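PDB 6RYO: lipoprotein signal peptidase from Staphylococcus aureus, which removes the signal peptides of membrane prolipoproteins as an aspartyl protease, cutting just before the diacylglyceryl-modified cysteine. Local coordinates for residues A[32-37]-A[115-120]; A[47-52]-A[128-133]; A[60-65]-A[69-74]; A[100-105]-A[121-126]. All blocks are in the same frame, centred on the assembly; numbering follows the deposited sequence.

Contact 1 of 4, residues A[32-37]-A[115-120]; sequences GTSILI and FMQVAI. With OLC ((2R)-2,3-dihydroxypropyl (9Z)-octadec-9-enoate), chain D; OLC ((2R)-2,3-dihydroxypropyl (9Z)-octadec-9-enoate), chain F; OLC ((2R)-2,3-dihydroxypropyl (9Z)-octadec-9-enoate), chain C.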
# COMPACT_ATOMS: atom_id res chain seq x y z
N GLY A 32 -3.35 -2.71 -19.93
CA GLY A 32 -4.65 -3.22 -19.53
C GLY A 32 -4.61 -4.01 -18.24
O GLY A 32 -5.46 -3.84 -17.37
N THR A 33 -3.60 -4.87 -18.09
CA THR A 33 -3.48 -5.66 -16.87
C THR A 33 -2.99 -4.82 -15.70
O THR A 33 -3.47 -4.97 -14.57
CB THR A 33 -2.54 -6.85 -17.10
OG1 THR A 33 -3.05 -7.67 -18.16
CG2 THR A 33 -2.43 -7.69 -15.83
N SER A 34 -2.05 -3.91 -15.95
CA SER A 34 -1.44 -3.14 -14.87
C SER A 34 -2.44 -2.21 -14.19
O SER A 34 -2.46 -2.10 -12.96
CB SER A 34 -0.25 -2.34 -15.40
OG SER A 34 0.72 -3.21 -15.97
N ILE A 35 -3.29 -1.54 -14.98
CA ILE A 35 -4.18 -0.53 -14.42
C ILE A 35 -5.29 -1.17 -13.60
O ILE A 35 -5.58 -0.74 -12.48
CB ILE A 35 -4.74 0.37 -15.54
CG1 ILE A 35 -3.64 1.29 -16.07
CG2 ILE A 35 -5.94 1.17 -15.04
CD1 ILE A 35 -4.14 2.33 -17.04
N LEU A 36 -5.93 -2.22 -14.13
CA LEU A 36 -7.01 -2.85 -13.39
C LEU A 36 -6.50 -3.62 -12.17
O LEU A 36 -7.26 -3.85 -11.23
CB LEU A 36 -7.84 -3.77 -14.30
CG LEU A 36 -7.31 -5.07 -14.90
CD1 LEU A 36 -7.52 -6.23 -13.95
CD2 LEU A 36 -8.00 -5.35 -16.23
N ILE A 37 -5.22 -4.01 -12.17
CA ILE A 37 -4.60 -4.46 -10.93
C ILE A 37 -4.55 -3.31 -9.93
O ILE A 37 -4.95 -3.45 -8.77
CB ILE A 37 -3.19 -5.03 -11.21
CG1 ILE A 37 -3.29 -6.45 -11.77
CG2 ILE A 37 -2.35 -5.02 -9.94
CD1 ILE A 37 -1.95 -7.11 -12.02
N PHE A 115 6.01 -9.29 -15.29
CA PHE A 115 6.26 -9.50 -13.87
C PHE A 115 6.58 -8.19 -13.15
O PHE A 115 6.01 -7.89 -12.10
CB PHE A 115 7.40 -10.50 -13.69
CG PHE A 115 7.78 -10.75 -12.26
CD1 PHE A 115 8.84 -10.07 -11.68
CD2 PHE A 115 7.08 -11.67 -11.49
CE1 PHE A 115 9.18 -10.29 -10.36
CE2 PHE A 115 7.42 -11.90 -10.18
CZ PHE A 115 8.47 -11.21 -9.61
N MET A 116 7.50 -7.40 -13.71
CA MET A 116 7.86 -6.14 -13.07
C MET A 116 6.74 -5.12 -13.19
O MET A 116 6.51 -4.33 -12.26
CB MET A 116 9.15 -5.59 -13.67
CG MET A 116 10.40 -6.30 -13.19
SD MET A 116 11.83 -5.20 -13.15
CE MET A 116 12.07 -4.87 -14.89
N GLN A 117 6.04 -5.10 -14.33
CA GLN A 117 4.91 -4.18 -14.50
C GLN A 117 3.82 -4.45 -13.47
O GLN A 117 3.19 -3.51 -12.96
CB GLN A 117 4.36 -4.29 -15.92
CG GLN A 117 5.30 -3.74 -16.99
CD GLN A 117 4.70 -3.81 -18.38
OE1 GLN A 117 3.50 -4.03 -18.54
NE2 GLN A 117 5.54 -3.62 -19.40
N VAL A 118 3.57 -5.72 -13.15
CA VAL A 118 2.65 -6.06 -12.07
C VAL A 118 3.19 -5.55 -10.74
O VAL A 118 2.45 -4.99 -9.91
CB VAL A 118 2.39 -7.57 -12.03
CG1 VAL A 118 1.65 -7.96 -10.75
CG2 VAL A 118 1.61 -8.02 -13.26
N ALA A 119 4.49 -5.74 -10.51
CA ALA A 119 5.10 -5.30 -9.26
C ALA A 119 5.02 -3.78 -9.10
O ALA A 119 4.68 -3.27 -8.03
CB ALA A 119 6.55 -5.77 -9.19
N ILE A 120 5.35 -3.05 -10.17
CA ILE A 120 5.24 -1.59 -10.14
C ILE A 120 3.80 -1.17 -9.86
O ILE A 120 3.55 -0.22 -9.11
CB ILE A 120 5.77 -0.99 -11.45
CG1 ILE A 120 7.26 -1.31 -11.63
CG2 ILE A 120 5.55 0.51 -11.48
CD1 ILE A 120 7.83 -0.84 -12.94
C10 OLC D . -1.74 -12.87 -0.11
C9 OLC D . -1.68 -12.54 -1.38
C11 OLC D . -0.73 -13.85 0.48
C8 OLC D . -0.59 -13.14 -2.27
C24 OLC D . 2.63 -12.99 -14.70
C7 OLC D . -0.39 -12.27 -3.51
C6 OLC D . 0.91 -12.67 -4.20
C5 OLC D . 1.00 -11.98 -5.56
C4 OLC D . 2.00 -12.72 -6.45
C3 OLC D . 1.41 -12.85 -7.85
C2 OLC D . 2.50 -13.27 -8.83
C21 OLC D . 2.56 -12.57 -12.25
C1 OLC D . 2.61 -12.22 -9.94
C22 OLC D . 3.43 -13.04 -13.41
O19 OLC D . 2.07 -11.18 -9.82
O25 OLC D . 3.45 -13.39 -15.77
O23 OLC D . 4.54 -12.19 -13.52
O20 OLC D . 3.35 -12.50 -11.09
C10 OLC F . -7.23 -8.92 -3.84
C9 OLC F . -6.99 -8.76 -5.12
C11 OLC F . -7.13 -7.74 -2.87
C8 OLC F . -6.62 -7.38 -5.68
C24 OLC F . -6.78 -9.60 -17.73
C12 OLC F . -7.79 -8.13 -1.55
C7 OLC F . -6.24 -7.47 -7.15
C13 OLC F . -8.00 -6.88 -0.69
C6 OLC F . -6.40 -8.90 -7.68
C14 OLC F . -9.30 -7.02 0.09
C5 OLC F . -6.10 -8.94 -9.17
C4 OLC F . -7.33 -8.51 -9.96
C3 OLC F . -7.36 -9.24 -11.29
C2 OLC F . -6.10 -8.90 -12.10
C21 OLC F . -5.48 -9.64 -15.60
C1 OLC F . -6.03 -9.80 -13.32
C22 OLC F . -6.16 -10.49 -16.66
O19 OLC F . -5.69 -10.93 -13.21
O25 OLC F . -6.39 -10.01 -19.00
O23 OLC F . -5.21 -11.34 -17.26
O20 OLC F . -6.39 -9.31 -14.59
C18 OLC C . -5.02 -8.84 3.24
C10 OLC C . -1.78 -7.89 -4.17
C9 OLC C . -1.76 -8.70 -5.21
C17 OLC C . -3.77 -8.38 2.51
C11 OLC C . -3.04 -7.09 -3.84
C8 OLC C . -2.99 -8.86 -6.10
C24 OLC C . -0.22 -14.60 -16.22
C16 OLC C . -3.56 -9.28 1.29
C12 OLC C . -2.97 -6.61 -2.39
C7 OLC C . -2.90 -10.17 -6.89
C15 OLC C . -4.57 -8.87 0.21
C13 OLC C . -3.08 -7.82 -1.47
C6 OLC C . -1.79 -10.08 -7.93
C14 OLC C . -4.14 -7.55 -0.41
C5 OLC C . -2.37 -9.68 -9.28
C4 OLC C . -2.69 -10.93 -10.11
C3 OLC C . -1.73 -11.01 -11.29
C2 OLC C . -2.52 -11.27 -12.57
C21 OLC C . -1.92 -13.29 -14.95
C1 OLC C . -1.56 -11.31 -13.76
C22 OLC C . -1.52 -13.79 -16.33
O19 OLC C . -0.47 -10.86 -13.66
O25 OLC C . 0.37 -14.68 -17.48
O23 OLC C . -2.54 -14.60 -16.85
O20 OLC C . -1.96 -11.89 -14.97
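Ser34 and Gln117 meet where the start of helix 31-55 lies against the start of helix 114-137. Gln117 leaves its backbone with CB beside the serine hydroxyl, CB to Ser34 OG being 3.8 Å, a packing contact. From CG the chain runs straight out (chi2 -178°), which carries the amide past Ser34 to the loops near these helix ends. There OE1 takes the N-H of Phe30, just ahead of helix 31-55, and NE2 donates to the carbonyl oxygens of Ala110 and Lys28. Both ends of the buried amide are thus bonded, and the loops before the two helices are tied together. Ser34 OG bonds back to Phe30 O. These helices belong to the transmembrane bundle of signal peptidase II, and here they come close: the CA atoms of Ser34 and Val118 are 5.8 Å apart. One turn on, Ile37 and Val118 cross at about a right angle, Ile37 CD1 resting 3.9 Å from Val118 CG2. The ester ends of monoolein molecules, the lipid of in meso crystallisation, line this side. The acyl carbon C5 of the chain C lipid is 3.8 Å from Ile37 CD1, and C2 of the chain F lipid is 3.7 Å from Ile37 CG1. The two methyls of Val118 face different lipids, CG1 lying 3.4 Å from the ester carbonyl oxygen O19 of the chain D lipid and CG2 3.5 Å from O19 of the chain C lipid.

Contact 2 of 4, residues A[47-52]-A[128-133]; sequences VTKYII and LGNFID. With OLC ((2R)-2,3-dihydroxypropyl (9Z)-octadec-9-enoate), chain G.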
# COMPACT_ATOMS: atom_id res chain seq x y z
N VAL A 47 -12.33 0.79 0.13
CA VAL A 47 -13.58 0.28 0.66
C VAL A 47 -13.38 -0.26 2.08
O VAL A 47 -14.09 0.12 3.01
CB VAL A 47 -14.18 -0.79 -0.27
CG1 VAL A 47 -15.25 -1.59 0.45
CG2 VAL A 47 -14.76 -0.14 -1.52
N THR A 48 -12.39 -1.14 2.26
CA THR A 48 -12.14 -1.73 3.57
C THR A 48 -11.81 -0.65 4.60
O THR A 48 -12.31 -0.70 5.74
CB THR A 48 -11.00 -2.75 3.49
OG1 THR A 48 -9.90 -2.18 2.78
CG2 THR A 48 -11.47 -4.01 2.78
N LYS A 49 -10.95 0.30 4.24
CA LYS A 49 -10.68 1.44 5.11
C LYS A 49 -11.97 2.15 5.52
O LYS A 49 -12.15 2.51 6.69
CB LYS A 49 -9.74 2.43 4.42
CG LYS A 49 -8.27 2.06 4.46
CD LYS A 49 -7.47 2.99 3.56
CE LYS A 49 -5.98 2.85 3.78
NZ LYS A 49 -5.20 3.67 2.81
N TYR A 50 -12.87 2.35 4.56
CA TYR A 50 -14.11 3.08 4.84
C TYR A 50 -15.08 2.26 5.67
O TYR A 50 -15.81 2.82 6.50
CB TYR A 50 -14.76 3.51 3.53
CG TYR A 50 -16.08 4.23 3.72
CD1 TYR A 50 -17.29 3.56 3.57
CD2 TYR A 50 -16.11 5.58 4.04
CE1 TYR A 50 -18.49 4.22 3.74
CE2 TYR A 50 -17.31 6.24 4.21
CZ TYR A 50 -18.50 5.56 4.06
OH TYR A 50 -19.70 6.22 4.24
N ILE A 51 -15.11 0.94 5.47
CA ILE A 51 -16.01 0.09 6.26
C ILE A 51 -15.62 0.16 7.74
O ILE A 51 -16.48 0.25 8.62
CB ILE A 51 -16.00 -1.35 5.73
CG1 ILE A 51 -16.40 -1.40 4.26
CG2 ILE A 51 -16.92 -2.23 6.56
CD1 ILE A 51 -17.70 -0.69 3.95
N ILE A 52 -14.32 0.13 8.02
CA ILE A 52 -13.85 0.19 9.41
C ILE A 52 -14.16 1.55 10.02
O ILE A 52 -14.50 1.65 11.21
CB ILE A 52 -12.34 -0.13 9.48
CG1 ILE A 52 -12.05 -1.46 8.79
CG2 ILE A 52 -11.87 -0.15 10.92
CD1 ILE A 52 -12.91 -2.59 9.28
N LEU A 128 -0.74 5.00 -3.73
CA LEU A 128 -1.89 5.87 -4.00
C LEU A 128 -2.99 5.69 -2.96
O LEU A 128 -3.64 6.66 -2.56
CB LEU A 128 -2.42 5.60 -5.41
CG LEU A 128 -3.58 6.47 -5.89
CD1 LEU A 128 -3.27 7.95 -5.70
CD2 LEU A 128 -3.90 6.16 -7.34
N GLY A 129 -3.22 4.44 -2.52
CA GLY A 129 -4.26 4.19 -1.53
C GLY A 129 -4.03 4.96 -0.24
O GLY A 129 -4.95 5.57 0.30
N ASN A 130 -2.79 4.93 0.27
CA ASN A 130 -2.46 5.74 1.44
C ASN A 130 -2.45 7.22 1.11
O ASN A 130 -2.77 8.05 1.96
CB ASN A 130 -1.11 5.31 2.01
CG ASN A 130 -1.18 4.02 2.81
OD1 ASN A 130 -2.23 3.69 3.36
ND2 ASN A 130 -0.08 3.29 2.86
N PHE A 131 -2.09 7.57 -0.13
CA PHE A 131 -2.04 8.97 -0.54
C PHE A 131 -3.41 9.62 -0.43
O PHE A 131 -3.53 10.79 -0.02
CB PHE A 131 -1.50 9.08 -1.96
CG PHE A 131 -1.47 10.49 -2.50
CD1 PHE A 131 -0.47 11.37 -2.12
CD2 PHE A 131 -2.42 10.92 -3.40
CE1 PHE A 131 -0.43 12.66 -2.62
CE2 PHE A 131 -2.39 12.21 -3.90
CZ PHE A 131 -1.40 13.08 -3.51
N ILE A 132 -4.47 8.89 -0.79
CA ILE A 132 -5.82 9.43 -0.70
C ILE A 132 -6.20 9.70 0.76
O ILE A 132 -6.85 10.70 1.08
CB ILE A 132 -6.82 8.48 -1.37
CG1 ILE A 132 -6.43 8.25 -2.83
CG2 ILE A 132 -8.24 9.02 -1.28
CD1 ILE A 132 -7.24 7.17 -3.52
N ASP A 133 -5.79 8.80 1.66
CA ASP A 133 -6.11 8.98 3.07
C ASP A 133 -5.49 10.25 3.63
O ASP A 133 -6.14 11.00 4.37
CB ASP A 133 -5.64 7.76 3.87
CG ASP A 133 -6.53 6.55 3.67
OD1 ASP A 133 -6.75 6.15 2.50
OD2 ASP A 133 -7.02 6.00 4.68
C10 OLC G . -8.07 -8.56 5.09
C9 OLC G . -9.05 -7.69 4.98
C11 OLC G . -8.01 -9.54 6.25
C8 OLC G . -10.17 -7.62 6.02
C24 OLC G . -18.08 -4.79 13.85
C12 OLC G . -7.69 -10.94 5.73
C7 OLC G . -11.32 -6.79 5.46
C13 OLC G . -6.18 -11.17 5.77
C6 OLC G . -12.25 -6.34 6.59
C5 OLC G . -13.57 -5.85 5.98
C4 OLC G . -14.31 -4.96 6.98
C3 OLC G . -15.04 -5.82 8.00
C2 OLC G . -15.75 -4.91 9.01
C21 OLC G . -17.76 -6.26 11.86
C1 OLC G . -16.77 -5.73 9.80
C22 OLC G . -18.78 -5.70 12.84
O19 OLC G . -17.14 -6.77 9.38
O25 OLC G . -18.92 -4.58 14.95
O23 OLC G . -19.75 -4.96 12.14
O20 OLC G . -17.28 -5.25 11.02
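Lys49 reaches from helix 31-55 to Asp133 and Asn130 of helix 114-137, within the transmembrane bundle and beside the predicted aspartyl protease active site. The axes of segments 47-52 and 128-133 come no closer than 11.8 Å, and the lysine spans the gap with a chain fully extended beyond CG. Lys49 and Asp133 approach from opposite directions, so the lysine methylenes run alongside the carboxylate, CD lying 3.2 Å from Asp133 OD2, while NZ forms a salt bridge to OD1 at 2.9 Å, weak as a hydrogen bond. Asn130 comes in at about a right angle to the lysine, and its OD1 takes a hydrogen bond from NZ at 3.0 Å. NZ also makes a weak bond to Gly129 O and a salt bridge to Asp45. Its charge probably eases the close approach of two acceptors, Gly129 O and Asp133 OD1, which are 2.9 Å apart. Asp133 is held further by Gln46 NE2 on OD1 and by Val141 N on OD2. With OD1 engaged by the lysine, the amide of Asn130 turns ND2 to Asp160 OD1 and to the backbone of the bound peptide. Lys49 NZ meets Asn130 OD1 at a C=O...N angle of 139°, tilted 25° from the carbonyl plane.

Contact 3 of 4, residues A[60-65]-A[69-74]; sequences DSFEVI and LNITSH. With OLC ((2R)-2,3-dihydroxypropyl (9Z)-octadec-9-enoate), chain G.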
# COMPACT_ATOMS: atom_id res chain seq x y z
N ASP A 60 -11.55 0.08 19.12
CA ASP A 60 -12.36 -1.13 19.08
C ASP A 60 -11.64 -2.22 18.29
O ASP A 60 -10.79 -1.96 17.44
CB ASP A 60 -13.72 -0.84 18.45
CG ASP A 60 -14.61 0.01 19.35
OD1 ASP A 60 -14.23 0.23 20.52
OD2 ASP A 60 -15.68 0.44 18.88
N SER A 61 -11.99 -3.47 18.60
CA SER A 61 -11.34 -4.62 17.98
C SER A 61 -12.28 -5.81 18.01
O SER A 61 -12.86 -6.12 19.06
CB SER A 61 -10.02 -4.95 18.70
OG SER A 61 -9.36 -6.04 18.08
N PHE A 62 -12.43 -6.48 16.87
CA PHE A 62 -13.19 -7.71 16.78
C PHE A 62 -12.39 -8.74 16.00
O PHE A 62 -11.63 -8.40 15.08
CB PHE A 62 -14.58 -7.49 16.12
CG PHE A 62 -14.60 -7.68 14.63
CD1 PHE A 62 -15.01 -8.89 14.08
CD2 PHE A 62 -14.23 -6.66 13.77
CE1 PHE A 62 -15.04 -9.08 12.71
CE2 PHE A 62 -14.26 -6.84 12.40
CZ PHE A 62 -14.66 -8.05 11.87
N GLU A 63 -12.56 -10.01 16.36
CA GLU A 63 -11.71 -11.08 15.85
C GLU A 63 -12.13 -11.51 14.45
O GLU A 63 -13.32 -11.49 14.09
CB GLU A 63 -11.76 -12.29 16.79
CG GLU A 63 -11.42 -11.98 18.24
CD GLU A 63 -11.52 -13.19 19.14
OE1 GLU A 63 -12.34 -14.08 18.84
OE2 GLU A 63 -10.77 -13.26 20.13
N VAL A 64 -11.14 -11.91 13.65
CA VAL A 64 -11.37 -12.57 12.36
C VAL A 64 -10.97 -14.04 12.43
O VAL A 64 -11.80 -14.92 12.21
CB VAL A 64 -10.62 -11.83 11.22
CG1 VAL A 64 -10.49 -12.73 10.00
CG2 VAL A 64 -11.34 -10.56 10.86
N ILE A 65 -9.71 -14.31 12.72
CA ILE A 65 -9.22 -15.66 13.00
C ILE A 65 -8.73 -15.66 14.44
O ILE A 65 -7.82 -14.89 14.78
CB ILE A 65 -8.10 -16.10 12.04
CG1 ILE A 65 -8.64 -16.17 10.60
CG2 ILE A 65 -7.53 -17.44 12.47
CD1 ILE A 65 -7.63 -16.73 9.61
N LEU A 69 -5.60 -13.03 14.09
CA LEU A 69 -5.95 -11.88 13.26
C LEU A 69 -7.15 -11.18 13.87
O LEU A 69 -8.21 -11.78 14.03
CB LEU A 69 -6.23 -12.30 11.81
CG LEU A 69 -6.12 -11.26 10.68
CD1 LEU A 69 -6.01 -11.96 9.33
CD2 LEU A 69 -7.27 -10.27 10.67
N ASN A 70 -6.97 -9.90 14.20
CA ASN A 70 -8.06 -9.05 14.65
C ASN A 70 -8.18 -7.84 13.73
O ASN A 70 -7.23 -7.46 13.03
CB ASN A 70 -7.84 -8.58 16.10
CG ASN A 70 -7.96 -9.71 17.10
OD1 ASN A 70 -9.06 -10.01 17.57
ND2 ASN A 70 -6.84 -10.33 17.44
N ILE A 71 -9.37 -7.24 13.72
CA ILE A 71 -9.60 -5.97 13.04
C ILE A 71 -9.63 -4.90 14.12
O ILE A 71 -10.65 -4.70 14.79
CB ILE A 71 -10.89 -5.99 12.22
CG1 ILE A 71 -10.83 -7.08 11.15
CG2 ILE A 71 -11.12 -4.63 11.57
CD1 ILE A 71 -9.68 -6.93 10.18
N THR A 72 -8.52 -4.20 14.28
CA THR A 72 -8.35 -3.20 15.33
C THR A 72 -8.31 -1.83 14.67
O THR A 72 -7.38 -1.52 13.92
CB THR A 72 -7.09 -3.47 16.14
OG1 THR A 72 -7.17 -4.77 16.73
CG2 THR A 72 -6.94 -2.44 17.24
N SER A 73 -9.33 -1.01 14.94
CA SER A 73 -9.44 0.30 14.32
C SER A 73 -8.33 1.21 14.84
O SER A 73 -8.22 1.44 16.05
CB SER A 73 -10.81 0.91 14.61
OG SER A 73 -10.97 2.14 13.92
N HIS A 74 -7.50 1.71 13.93
CA HIS A 74 -6.40 2.61 14.28
C HIS A 74 -6.28 3.68 13.20
O HIS A 74 -6.71 3.49 12.06
CB HIS A 74 -5.08 1.85 14.43
CG HIS A 74 -3.90 2.73 14.72
ND1 HIS A 74 -3.74 3.39 15.92
CD2 HIS A 74 -2.83 3.06 13.96
CE1 HIS A 74 -2.62 4.09 15.89
NE2 HIS A 74 -2.05 3.91 14.71
C10 OLC G . -8.07 -8.56 5.09
C9 OLC G . -9.05 -7.69 4.98
C11 OLC G . -8.01 -9.54 6.25
C8 OLC G . -10.17 -7.62 6.02
C24 OLC G . -18.08 -4.79 13.85
C12 OLC G . -7.69 -10.94 5.73
C7 OLC G . -11.32 -6.79 5.46
C13 OLC G . -6.18 -11.17 5.77
C6 OLC G . -12.25 -6.34 6.59
C5 OLC G . -13.57 -5.85 5.98
C4 OLC G . -14.31 -4.96 6.98
C3 OLC G . -15.04 -5.82 8.00
C2 OLC G . -15.75 -4.91 9.01
C21 OLC G . -17.76 -6.26 11.86
C1 OLC G . -16.77 -5.73 9.80
C22 OLC G . -18.78 -5.70 12.84
O19 OLC G . -17.14 -6.77 9.38
O25 OLC G . -18.92 -4.58 14.95
O23 OLC G . -19.75 -4.96 12.14
O20 OLC G . -17.28 -5.25 11.02
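Phe62 and Ile71 lie side by side on one face of a beta hairpin whose strands, 61-63 and 69-76, form the edge and middle of a three-stranded antiparallel sheet. Packing is closest on this face, around the buried Ile71 and Leu69. Phe62 CE2 approaches Ile71 CB to 3.5 Å. Val64 CG2 lies 3.5 Å from Ile71 CG1, the two side chains slanting across each other, with Val64 CB 3.7 Å from Leu69 CD2. A monoolein glycerol carbon, C21, sits over one face of the Phe62 ring, and Ile71 also packs on Ile52 of helix 31-55 and on Phe143 of the neighbouring strand 140-146. The face bearing Ser61, Glu63, Asn70 and Thr72 is more open and polar. Ser61 and Glu63 are exposed, and Glu63 runs beside Asn70 with its carboxylate plane 52° from the amide. Ser61 OG donates to Thr72 OG1 at 2.9 Å, and Thr72 OG1 also bonds to Asp145. Backbone hydrogen bonds join the strands: Ile71 N reaches Phe62 O at 2.9 Å, almost straight at 176°. A classic bulge then shifts the register, Val64 and Ile65 both facing Leu69. Leu69 O accepts from both, at 3.0 Å from Val64 N and 3.2 Å from Ile65 N.

Contact 4 of 4, residues A[100-105]-A[121-126]; sequences IALVYF and SLLFAG. With OLC ((2R)-2,3-dihydroxypropyl (9Z)-octadec-9-enoate), chain E.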
# COMPACT_ATOMS: atom_id res chain seq x y z
N ILE A 100 5.66 9.47 -9.55
CA ILE A 100 6.11 9.82 -10.89
C ILE A 100 7.25 8.90 -11.33
O ILE A 100 7.30 8.48 -12.49
CB ILE A 100 6.53 11.30 -10.93
CG1 ILE A 100 5.36 12.20 -10.51
CG2 ILE A 100 7.02 11.68 -12.31
CD1 ILE A 100 4.08 11.94 -11.28
N ALA A 101 8.16 8.57 -10.41
CA ALA A 101 9.28 7.70 -10.75
C ALA A 101 8.81 6.30 -11.12
O ALA A 101 9.39 5.66 -12.00
CB ALA A 101 10.27 7.65 -9.59
N LEU A 102 7.77 5.81 -10.45
CA LEU A 102 7.23 4.49 -10.77
C LEU A 102 6.71 4.44 -12.20
O LEU A 102 6.97 3.48 -12.94
CB LEU A 102 6.13 4.11 -9.78
CG LEU A 102 6.59 3.58 -8.42
CD1 LEU A 102 5.41 3.49 -7.46
CD2 LEU A 102 7.24 2.21 -8.59
N VAL A 103 5.95 5.46 -12.61
CA VAL A 103 5.47 5.54 -13.99
C VAL A 103 6.65 5.57 -14.95
O VAL A 103 6.65 4.89 -15.99
CB VAL A 103 4.56 6.77 -14.16
CG1 VAL A 103 4.15 6.92 -15.62
CG2 VAL A 103 3.34 6.64 -13.27
N TYR A 104 7.67 6.37 -14.63
CA TYR A 104 8.85 6.45 -15.48
C TYR A 104 9.63 5.15 -15.48
O TYR A 104 10.15 4.73 -16.52
CB TYR A 104 9.73 7.62 -15.04
CG TYR A 104 10.85 7.93 -15.99
CD1 TYR A 104 10.63 8.72 -17.11
CD2 TYR A 104 12.12 7.43 -15.78
CE1 TYR A 104 11.65 9.00 -17.99
CE2 TYR A 104 13.15 7.71 -16.65
CZ TYR A 104 12.91 8.49 -17.75
OH TYR A 104 13.93 8.77 -18.62
N PHE A 105 9.75 4.50 -14.32
CA PHE A 105 10.33 3.16 -14.25
C PHE A 105 9.53 2.20 -15.13
O PHE A 105 10.10 1.40 -15.88
CB PHE A 105 10.35 2.69 -12.80
CG PHE A 105 11.27 1.52 -12.53
CD1 PHE A 105 11.91 0.86 -13.56
CD2 PHE A 105 11.48 1.09 -11.23
CE1 PHE A 105 12.75 -0.21 -13.30
CE2 PHE A 105 12.32 0.02 -10.96
CZ PHE A 105 12.95 -0.63 -12.00
N SER A 121 2.84 -1.87 -10.45
CA SER A 121 1.43 -1.58 -10.19
C SER A 121 1.10 -1.78 -8.71
O SER A 121 0.41 -0.96 -8.10
CB SER A 121 0.54 -2.46 -11.06
OG SER A 121 0.86 -2.29 -12.43
N LEU A 122 1.57 -2.89 -8.13
CA LEU A 122 1.36 -3.12 -6.71
C LEU A 122 2.01 -2.03 -5.87
O LEU A 122 1.46 -1.60 -4.85
CB LEU A 122 1.91 -4.49 -6.31
CG LEU A 122 1.17 -5.69 -6.91
CD1 LEU A 122 1.77 -7.00 -6.41
CD2 LEU A 122 -0.31 -5.62 -6.57
N LEU A 123 3.20 -1.57 -6.28
CA LEU A 123 3.83 -0.45 -5.60
C LEU A 123 3.05 0.84 -5.83
O LEU A 123 2.85 1.63 -4.90
CB LEU A 123 5.27 -0.28 -6.08
CG LEU A 123 6.25 -1.45 -5.86
CD1 LEU A 123 7.58 -1.17 -6.55
CD2 LEU A 123 6.46 -1.69 -4.38
N PHE A 124 2.59 1.07 -7.06
CA PHE A 124 1.85 2.29 -7.37
C PHE A 124 0.52 2.32 -6.62
O PHE A 124 0.16 3.34 -6.02
CB PHE A 124 1.63 2.41 -8.87
CG PHE A 124 1.12 3.76 -9.31
CD1 PHE A 124 -0.22 4.10 -9.18
CD2 PHE A 124 1.98 4.69 -9.87
CE1 PHE A 124 -0.68 5.33 -9.59
CE2 PHE A 124 1.53 5.93 -10.28
CZ PHE A 124 0.19 6.25 -10.14
N ALA A 125 -0.22 1.21 -6.66
CA ALA A 125 -1.54 1.18 -6.02
C ALA A 125 -1.42 1.31 -4.51
O ALA A 125 -2.22 2.02 -3.88
CB ALA A 125 -2.26 -0.12 -6.39
N GLY A 126 -0.44 0.64 -3.91
CA GLY A 126 -0.27 0.73 -2.47
C GLY A 126 0.11 2.12 -1.99
O GLY A 126 -0.25 2.52 -0.88
C10 OLC E . -10.95 4.12 -8.20
C9 OLC E . -9.64 4.11 -8.38
C11 OLC E . -11.88 4.25 -9.41
C8 OLC E . -9.06 4.25 -9.78
C24 OLC E . 1.73 2.28 -15.35
C12 OLC E . -13.32 4.27 -8.92
C7 OLC E . -7.58 4.60 -9.67
C6 OLC E . -6.76 3.33 -9.47
C5 OLC E . -5.35 3.56 -10.03
C4 OLC E . -5.45 3.81 -11.53
C3 OLC E . -4.14 4.42 -12.04
C2 OLC E . -2.97 3.52 -11.65
C21 OLC E . 0.27 3.13 -13.53
C1 OLC E . -1.83 3.70 -12.65
C22 OLC E . 0.84 1.88 -14.18
O19 OLC E . -1.84 4.61 -13.41
O25 OLC E . 0.94 2.85 -16.36
O23 OLC E . 1.59 1.17 -13.24
O20 OLC E . -0.77 2.79 -12.66
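Leu102 sets its two methyls against Leu123 and the start of Phe124. Leu102 CD1 ends 3.7 Å from Phe124 N, against the backbone of the facing helix, while CD2 lies 4.0 Å from Leu123 CD1, the two leucines crossing at about a right angle. Next to them Val103 CG2 touches Phe124 CE2 at 3.6 Å. The phenylalanine reaches that far because its CG stands anti to the backbone N (chi1 -168°), which swings the ring across to helix 87-108. There Leu102 CB sits at the ring edge, near the ring plane. The backbones form an antiparallel helical hairpin within the membrane, joined by a short loop; their local axes run 10.0 Å apart and cross at -161°. One face of the Phe124 ring is covered by the monoolein of chain E, whose ester oxygen O20 stands 3.8 Å above the ring plane and is offset toward its rim. Behind this layer, helix 114-137 packs on its other neighbours. Ala125 lies on Ala38 and Val41 of helix 31-55, Leu122 on Ile165 and Leu169 of helix 158-174, and Leu123 on Val167. Ser121 OG bonds to Gln117 O and weakly to Ser34 O, and Ser162 OG bonds to Leu122 O.

Overall arrangement
From the N terminus, helix 31-55 opens contact 1 and then contact 2, both of which wait for helix 114-137. Strands 61-63 and 69-76 follow and close contact 3 at once, as a short hairpin within both larger loops. Helix 87-108 then opens contact 4, which closes on helix 114-137 after contact 1 and before contact 2. Contact 4 therefore crosses contact 1 but lies within the span of contact 2, and contacts 1 and 2 cross each other. Contacts 1 and 4 touch along helix 114-137; contacts 2 and 3 meet where the bundle joins the sheet, and contacts 1 and 3 lie on opposite sides of the chain's centre.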